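Local coordinates for protein putative glycosidase ph117-related (Bacteroides thetaiotaomicron, PDB 5A7V) that probably cleaves or phosphorolyses beta-linked mannosides as a member of glycoside hydrolase family GH130, and binds mannose in its central pocket, at residues 160-171 with 198-207. Numbering follows the deposited sequence.
Sequences TYTQWNRHIPRL and FNLGCKSGSI. With MAN (alpha-D-mannopyranose), chain D; BMA (beta-D-mannopyranose), chain C; SO4 (sulfate ion), chain I.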
loop_
_atom_site.group_PDB
_atom_site.type_symbol
_atom_site.label_atom_id
_atom_site.label_comp_id
_atom_site.label_asym_id
_atom_site.label_seq_id
_atom_site.Cartn_x
_atom_site.Cartn_y
_atom_site.Cartn_z
ATOM N N THR A 160 8.132 -4.915 -0.363
ATOM C CA THR A 160 8.620 -3.686 0.242
ATOM C C THR A 160 7.805 -3.486 1.567
ATOM O O THR A 160 6.627 -3.843 1.639
ATOM C CB THR A 160 8.406 -2.485 -0.662
ATOM O OG1 THR A 160 7.008 -2.274 -0.857
ATOM C CG2 THR A 160 9.088 -2.661 -2.041
ATOM N N TYR A 161 8.469 -3.029 2.591
ATOM C CA TYR A 161 7.791 -2.824 3.903
ATOM C C TYR A 161 8.579 -1.827 4.728
ATOM O O TYR A 161 9.674 -1.410 4.340
ATOM C CB TYR A 161 7.651 -4.176 4.621
ATOM C CG TYR A 161 8.944 -4.754 5.175
ATOM C CD1 TYR A 161 9.853 -5.440 4.324
ATOM C CD2 TYR A 161 9.226 -4.669 6.486
ATOM C CE1 TYR A 161 11.025 -5.943 4.796
ATOM C CE2 TYR A 161 10.408 -5.168 7.022
ATOM C CZ TYR A 161 11.335 -5.853 6.157
ATOM O OH TYR A 161 12.481 -6.438 6.695
ATOM N N THR A 162 7.975 -1.377 5.850
ATOM C CA THR A 162 8.657 -0.487 6.757
ATOM C C THR A 162 9.246 -1.224 7.963
ATOM O O THR A 162 8.519 -1.984 8.641
ATOM C CB THR A 162 7.671 0.565 7.327
ATOM O OG1 THR A 162 6.933 1.121 6.242
ATOM C CG2 THR A 162 8.440 1.653 8.030
ATOM N N GLN A 163 10.520 -0.978 8.241
ATOM C CA GLN A 163 11.148 -1.392 9.481
ATOM C C GLN A 163 10.918 -0.289 10.508
ATOM O O GLN A 163 11.247 0.863 10.227
ATOM C CB GLN A 163 12.673 -1.610 9.264
ATOM C CG GLN A 163 12.986 -2.619 8.196
ATOM C CD GLN A 163 14.473 -2.738 7.994
ATOM O OE1 GLN A 163 15.153 -1.764 7.623
ATOM N NE2 GLN A 163 14.987 -3.920 8.178
ATOM N N TRP A 164 10.451 -0.651 11.695
ATOM C CA TRP A 164 10.201 0.347 12.714
ATOM C C TRP A 164 10.836 -0.056 14.040
ATOM O O TRP A 164 10.471 -1.083 14.652
ATOM C CB TRP A 164 8.698 0.615 12.862
ATOM C CG TRP A 164 8.237 1.648 13.861
ATOM C CD1 TRP A 164 7.209 1.481 14.734
ATOM C CD2 TRP A 164 8.738 2.977 14.064
ATOM N NE1 TRP A 164 6.984 2.639 15.432
ATOM C CE2 TRP A 164 7.903 3.586 15.051
ATOM C CE3 TRP A 164 9.759 3.745 13.491
ATOM C CZ2 TRP A 164 8.074 4.907 15.483
ATOM C CZ3 TRP A 164 9.909 5.076 13.913
ATOM C CH2 TRP A 164 9.066 5.650 14.893
ATOM N N ASN A 165 11.759 0.786 14.509
ATOM C CA ASN A 165 12.462 0.589 15.791
ATOM C C ASN A 165 12.200 1.691 16.815
ATOM O O ASN A 165 12.959 1.869 17.763
ATOM C CB ASN A 165 13.974 0.454 15.545
ATOM C CG ASN A 165 14.596 1.719 14.999
ATOM O OD1 ASN A 165 13.901 2.724 14.754
ATOM N ND2 ASN A 165 15.897 1.689 14.791
ATOM N N ARG A 166 11.111 2.439 16.606
ATOM C CA ARG A 166 10.713 3.595 17.442
ATOM C C ARG A 166 11.633 4.797 17.298
ATOM O O ARG A 166 11.431 5.799 17.995
ATOM C CB ARG A 166 10.535 3.190 18.891
ATOM C CG ARG A 166 9.342 2.282 19.099
ATOM C CD ARG A 166 8.037 2.992 18.973
ATOM N NE ARG A 166 7.693 3.701 20.182
ATOM C CZ ARG A 166 7.221 3.107 21.289
ATOM N NH1 ARG A 166 7.061 1.751 21.362
ATOM N NH2 ARG A 166 6.928 3.855 22.334
ATOM N N HIS A 167 12.613 4.730 16.370
ATOM C CA HIS A 167 13.470 5.881 16.072
ATOM C C HIS A 167 13.257 6.389 14.656
ATOM O O HIS A 167 12.817 7.518 14.468
ATOM C CB HIS A 167 14.960 5.612 16.357
ATOM C CG HIS A 167 15.821 6.825 16.163
ATOM N ND1 HIS A 167 17.128 6.767 15.748
ATOM C CD2 HIS A 167 15.530 8.147 16.273
ATOM C CE1 HIS A 167 17.613 7.993 15.599
ATOM N NE2 HIS A 167 16.657 8.846 15.921
ATOM N N ILE A 168 13.536 5.560 13.659
ATOM C CA ILE A 168 13.472 5.938 12.254
ATOM C C ILE A 168 12.733 4.822 11.489
ATOM O O ILE A 168 13.115 3.661 11.601
ATOM C CB ILE A 168 14.886 6.135 11.659
ATOM C CG1 ILE A 168 15.626 7.262 12.377
ATOM C CG2 ILE A 168 14.795 6.424 10.173
ATOM C CD1 ILE A 168 17.101 7.412 12.032
ATOM N N PRO A 169 11.664 5.151 10.730
ATOM C CA PRO A 169 11.043 4.173 9.837
ATOM C C PRO A 169 11.863 4.056 8.573
ATOM O O PRO A 169 12.257 5.057 7.986
ATOM C CB PRO A 169 9.670 4.771 9.517
ATOM C CG PRO A 169 9.816 6.228 9.750
ATOM C CD PRO A 169 11.003 6.471 10.634
ATOM N N ARG A 170 12.157 2.817 8.134
ATOM C CA ARG A 170 12.953 2.629 6.922
ATOM C C ARG A 170 12.257 1.697 5.922
ATOM O O ARG A 170 11.757 0.629 6.290
ATOM C CB ARG A 170 14.332 2.048 7.246
ATOM C CG ARG A 170 15.227 2.933 8.090
ATOM C CD ARG A 170 16.559 2.251 8.399
ATOM N NE ARG A 170 17.569 3.136 8.982
ATOM C CZ ARG A 170 17.663 3.415 10.283
ATOM N NH1 ARG A 170 16.816 2.878 11.149
ATOM N NH2 ARG A 170 18.628 4.199 10.721
ATOM N N LEU A 171 12.269 2.105 4.660
ATOM C CA LEU A 171 11.776 1.265 3.564
ATOM C C LEU A 171 12.782 0.123 3.296
ATOM O O LEU A 171 13.953 0.411 3.024
ATOM C CB LEU A 171 11.622 2.103 2.295
ATOM C CG LEU A 171 11.029 1.408 1.081
ATOM C CD1 LEU A 171 9.677 0.796 1.339
ATOM C CD2 LEU A 171 10.971 2.346 -0.125
ATOM N N PHE A 198 20.998 5.718 4.245
ATOM C CA PHE A 198 20.752 4.629 5.192
ATOM C C PHE A 198 19.827 5.080 6.330
ATOM O O PHE A 198 18.958 4.330 6.735
ATOM C CB PHE A 198 22.067 4.058 5.752
ATOM C CG PHE A 198 21.867 2.862 6.638
ATOM C CD1 PHE A 198 21.589 3.005 7.979
ATOM C CD2 PHE A 198 21.953 1.574 6.116
ATOM C CE1 PHE A 198 21.380 1.907 8.783
ATOM C CE2 PHE A 198 21.750 0.479 6.916
ATOM C CZ PHE A 198 21.475 0.642 8.245
ATOM N N ASN A 199 20.063 6.291 6.849
ATOM C CA ASN A 199 19.284 6.836 7.959
ATOM C C ASN A 199 18.095 7.674 7.533
ATOM O O ASN A 199 17.507 8.367 8.382
ATOM C CB ASN A 199 20.169 7.633 8.926
ATOM C CG ASN A 199 21.223 6.794 9.558
ATOM O OD1 ASN A 199 20.980 5.619 9.926
ATOM N ND2 ASN A 199 22.406 7.386 9.734
ATOM N N LEU A 200 17.711 7.611 6.255
ATOM C CA LEU A 200 16.522 8.336 5.781
ATOM C C LEU A 200 15.254 7.703 6.310
ATOM O O LEU A 200 15.044 6.477 6.202
ATOM C CB LEU A 200 16.484 8.313 4.253
ATOM C CG LEU A 200 15.269 8.942 3.570
ATOM C CD1 LEU A 200 15.303 10.438 3.749
ATOM C CD2 LEU A 200 15.239 8.553 2.113
ATOM N N GLY A 201 14.386 8.527 6.912
ATOM C CA GLY A 201 13.049 8.062 7.269
ATOM C C GLY A 201 12.223 7.985 5.992
ATOM O O GLY A 201 12.033 8.969 5.257
ATOM N N CYS A 202 11.770 6.797 5.682
ATOM C CA CYS A 202 11.070 6.523 4.444
ATOM C C CYS A 202 10.181 5.291 4.556
ATOM O O CYS A 202 10.364 4.467 5.459
ATOM C CB CYS A 202 12.064 6.421 3.275
ATOM S SG CYS A 202 13.362 5.184 3.454
ATOM N N LYS A 203 9.278 5.145 3.582
ATOM C CA LYS A 203 8.287 4.067 3.553
ATOM C C LYS A 203 7.519 4.114 2.248
ATOM O O LYS A 203 7.684 5.069 1.481
ATOM C CB LYS A 203 7.340 4.122 4.772
ATOM C CG LYS A 203 6.589 5.464 4.933
ATOM C CD LYS A 203 5.565 5.435 6.089
ATOM C CE LYS A 203 6.223 5.253 7.421
ATOM N NZ LYS A 203 5.254 5.175 8.545
ATOM N N SER A 204 6.722 3.098 2.000
ATOM C CA SER A 204 5.697 3.077 0.931
ATOM C C SER A 204 6.309 2.984 -0.475
ATOM O O SER A 204 6.426 3.987 -1.187
ATOM C CB SER A 204 4.730 4.257 1.079
ATOM O OG SER A 204 4.071 4.144 2.331
ATOM N N GLY A 205 6.702 1.750 -0.833
ATOM C CA GLY A 205 7.370 1.475 -2.105
ATOM C C GLY A 205 6.523 0.695 -3.076
ATOM O O GLY A 205 6.128 -0.452 -2.776
ATOM N N SER A 206 6.269 1.262 -4.260
ATOM C CA SER A 206 5.409 0.709 -5.333
ATOM C C SER A 206 6.259 0.380 -6.566
ATOM O O SER A 206 6.590 1.249 -7.395
ATOM C CB SER A 206 4.378 1.780 -5.712
ATOM O OG SER A 206 3.556 2.149 -4.598
ATOM N N ILE A 207 6.650 -0.896 -6.657
ATOM C CA ILE A 207 7.426 -1.400 -7.790
ATOM C C ILE A 207 6.571 -1.399 -9.049
ATOM O O ILE A 207 5.366 -1.659 -9.005
ATOM C CB ILE A 207 8.037 -2.768 -7.455
ATOM C CG1 ILE A 207 8.984 -2.672 -6.284
ATOM C CG2 ILE A 207 8.743 -3.399 -8.654
ATOM C CD1 ILE A 207 9.524 -3.990 -5.745
HETATM C C1 MAN D . 3.426 6.379 11.732
HETATM C C2 MAN D . 2.390 5.640 10.998
HETATM C C3 MAN D . 2.271 4.329 11.743
HETATM C C4 MAN D . 3.589 3.588 11.932
HETATM C C5 MAN D . 4.681 4.516 12.432
HETATM C C6 MAN D . 6.072 3.976 12.175
HETATM O O1 MAN D . 3.087 6.883 12.968
HETATM O O2 MAN D . 2.768 5.318 9.665
HETATM O O3 MAN D . 1.377 3.405 11.107
HETATM O O4 MAN D . 3.419 2.531 12.894
HETATM O O5 MAN D . 4.649 5.770 11.779
HETATM O O6 MAN D . 6.329 3.729 10.788
HETATM C C1 BMA C . 3.251 6.410 11.706
HETATM C C2 BMA C . 2.200 5.421 11.192
HETATM C C3 BMA C . 2.289 4.147 12.002
HETATM C C4 BMA C . 3.709 3.615 11.985
HETATM C C5 BMA C . 4.733 4.716 12.283
HETATM C C6 BMA C . 6.166 4.251 12.110
HETATM O O1 BMA C . 3.260 7.685 11.083
HETATM O O2 BMA C . 2.449 5.089 9.820
HETATM O O3 BMA C . 1.335 3.111 11.553
HETATM O O4 BMA C . 3.787 2.583 12.982
HETATM O O5 BMA C . 4.560 5.887 11.452
HETATM O O6 BMA C . 6.441 3.770 10.791
HETATM S S SO4 I . 18.650 4.096 14.371
HETATM O O1 SO4 I . 17.289 3.969 13.831
HETATM O O2 SO4 I . 19.174 2.752 14.753
HETATM O O3 SO4 I . 18.612 5.007 15.551
HETATM O O4 SO4 I . 19.596 4.612 13.351
HETATM O O HOH W 1 6.265 -0.394 1.137
HETATM O O HOH W 2 4.846 2.278 7.777
HETATM O O HOH W 3 6.133 0.623 3.704
#
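Arg170 reaches from strand 169-176 to residues 198-200, and its extended chain can be followed atom by atom. CB points away from the 198-207 segment, but CG passes 4.0 Å from Leu200 O and CD 3.6 Å from Phe198 O. Because the chain stays extended from CG to NE, NE arrives at the Phe198 carbonyl, donating to O at 2.9 Å. NH2 donates to Asn199 OD1, also at 2.9 Å, with the guanidinium and amide planes turned 71° apart. Both acceptors lie within 7° of the guanidinium plane, while Ile168 CG2 covers one of its faces. NH1 donates to O1 of a sulfate, probably from the crystallisation liquor, and NH2, besides its bond to Asn199, donates to O4, so bonds along the edge fix the group's rotation.

Next to the arginine along the chain, Cys202 N donates to Pro169 O (2.9 Å), and Leu171 N points at Cys202 SG over 3.5 Å, a nearly straight N-H...S bond (168°).

Lys203 leads to the sugar site. Its CB packs on Thr162 OG1, and a bend at the third torsion precedes NZ, which donates to O6 of the mannose, modelled as both anomers, at 2.9 Å; a water joins NZ to Thr162 OG1. C6 of the sugar lies over the centre of one Trp164 face, consistent with CH-pi packing. Farther along, Thr160 OG1 donates to Gly205 O on a lone pair (2.8 Å).

The contact thus joins two blades of the beta-propeller expected for GH130: hairpin 157-164/169-176, flanked by strands 143-151 and 183-187, meets the lead-in to strand 205-212, where Ser204 OG bonds Glu272 of strand 270-280.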